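Local coordinates for arsenate Reductase (Corynebacterium glutamicum, PDB 3T38), which probably reduces arsenate to arsenite with thioredoxin as the electron source, and has a low molecular weight tyrosine phosphatase fold, at residues S95-A100 with Q191-E196. Residues are numbered along the deposited sequence; the frame is centred on the assembly and turned at random.
Sequences SQIASA and QEIIEE
Ile97 reaches from helix 94-106 to Ile193 and Ile194 of helix 190-211, and the meeting is wholly apolar. Ile97 CD1 comes within 3.4 Å of Ile194 CG1, closer than two carbons normally sit. CG2 of Ile97 adds a second touch on the same methylene, 3.9 Å from Ile194 CG1, so the fork of one isoleucine grips the longer branch of the other. The two side chains lie roughly perpendicular to each other. In Ile97 the CG1 branch stands anti to the carbonyl carbon (chi1 -60°) and chi2 is extended (168°), which carries the CD1 methyl out to the facing helix. Ile193 contributes the looser touch: its CG2 lies 4.3 Å from Ile97 CD1. Branched aliphatic side chains suit this buried place, filling the gap between helices whose Ile97 CA and Ile194 CA lie 6.6 Å apart.

Both helices belong to the low molecular weight tyrosine phosphatase fold, a four-stranded parallel sheet flanked by helices, and the contact joins the helix after strand 83-88 to the C-terminal helix. Helix 125-133 adds to the apolar cluster, Val127 touching Ile97 and Ile130 touching Ile194.

The polar residues serve other faces. Ser95 and Ser99, small enough to lie close to the sheet, pack on Phe86 and Ser114; Ser95 OG also hydrogen-bonds ND2 of Asn91, whose backbone O accepts from Gln96 NE2. On helix 190-211, Glu192 is exposed, as suits its charge, and its OE1 accepts a hydrogen bond from the backbone N of Lys189.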
# COMPACT_ATOMS: atom_id res chain seq x y z
N SER A 95 -12.17 -11.52 7.13
CA SER A 95 -12.15 -11.55 5.64
C SER A 95 -11.55 -12.83 5.08
O SER A 95 -11.88 -13.25 3.97
CB SER A 95 -11.49 -10.31 5.02
OG SER A 95 -10.17 -10.07 5.51
N GLN A 96 -10.65 -13.44 5.82
CA GLN A 96 -10.02 -14.69 5.40
C GLN A 96 -10.97 -15.86 5.54
O GLN A 96 -10.99 -16.75 4.68
CB GLN A 96 -8.73 -14.94 6.20
CG GLN A 96 -7.65 -13.85 6.02
CD GLN A 96 -6.82 -14.05 4.74
OE1 GLN A 96 -7.16 -14.87 3.89
NE2 GLN A 96 -5.71 -13.30 4.61
N ILE A 97 -11.72 -15.87 6.63
CA ILE A 97 -12.78 -16.82 6.87
C ILE A 97 -13.82 -16.69 5.79
O ILE A 97 -14.20 -17.72 5.19
CB ILE A 97 -13.48 -16.56 8.24
CG1 ILE A 97 -12.47 -16.69 9.37
CG2 ILE A 97 -14.72 -17.52 8.40
CD1 ILE A 97 -13.01 -16.18 10.74
N ALA A 98 -14.29 -15.47 5.53
CA ALA A 98 -15.36 -15.29 4.58
C ALA A 98 -14.89 -15.73 3.20
O ALA A 98 -15.60 -16.41 2.46
CB ALA A 98 -15.82 -13.85 4.54
N SER A 99 -13.67 -15.33 2.85
CA SER A 99 -13.16 -15.63 1.54
C SER A 99 -13.01 -17.13 1.32
O SER A 99 -13.31 -17.63 0.22
CB SER A 99 -11.78 -14.93 1.33
OG SER A 99 -11.17 -15.39 0.11
N ALA A 100 -12.50 -17.84 2.34
CA ALA A 100 -12.23 -19.27 2.20
C ALA A 100 -13.53 -20.08 2.18
O ALA A 100 -13.61 -21.09 1.50
CB ALA A 100 -11.22 -19.80 3.29
N GLN A 191 -14.30 -19.33 17.05
CA GLN A 191 -15.32 -20.34 16.87
C GLN A 191 -16.67 -19.79 16.37
O GLN A 191 -17.16 -20.21 15.33
CB GLN A 191 -15.51 -21.15 18.23
N GLU A 192 -17.24 -18.84 17.12
CA GLU A 192 -18.57 -18.29 16.85
C GLU A 192 -18.63 -17.36 15.66
O GLU A 192 -19.59 -17.39 14.88
CB GLU A 192 -19.07 -17.57 18.10
CG GLU A 192 -19.47 -18.54 19.25
CD GLU A 192 -19.48 -17.87 20.63
OE1 GLU A 192 -18.68 -16.93 20.87
OE2 GLU A 192 -20.28 -18.30 21.49
N ILE A 193 -17.61 -16.54 15.51
CA ILE A 193 -17.46 -15.69 14.33
C ILE A 193 -17.43 -16.57 13.04
O ILE A 193 -18.01 -16.21 12.05
CB ILE A 193 -16.13 -14.85 14.44
CG1 ILE A 193 -16.20 -13.85 15.59
CG2 ILE A 193 -15.82 -14.06 13.13
CD1 ILE A 193 -14.82 -13.27 15.91
N ILE A 194 -16.72 -17.69 13.05
CA ILE A 194 -16.69 -18.59 11.89
C ILE A 194 -18.10 -19.07 11.55
O ILE A 194 -18.50 -19.00 10.40
CB ILE A 194 -15.63 -19.73 12.08
CG1 ILE A 194 -14.24 -19.10 11.97
CG2 ILE A 194 -15.77 -20.80 11.06
CD1 ILE A 194 -12.99 -20.01 12.33
N GLU A 195 -18.88 -19.42 12.58
CA GLU A 195 -20.28 -19.87 12.43
C GLU A 195 -21.17 -18.78 11.92
O GLU A 195 -22.01 -19.04 11.09
CB GLU A 195 -20.88 -20.34 13.75
CG GLU A 195 -19.97 -21.20 14.53
CD GLU A 195 -20.14 -22.67 14.18
OE1 GLU A 195 -20.14 -22.97 12.93
OE2 GLU A 195 -20.30 -23.48 15.15
N GLU A 196 -21.04 -17.57 12.46
CA GLU A 196 -21.88 -16.48 11.98
C GLU A 196 -21.54 -16.14 10.52
O GLU A 196 -22.42 -15.95 9.71
CB GLU A 196 -21.81 -15.26 12.87
CG GLU A 196 -22.40 -14.04 12.19
CD GLU A 196 -22.54 -12.84 13.12
OE1 GLU A 196 -21.76 -12.76 14.11
OE2 GLU A 196 -23.44 -11.99 12.84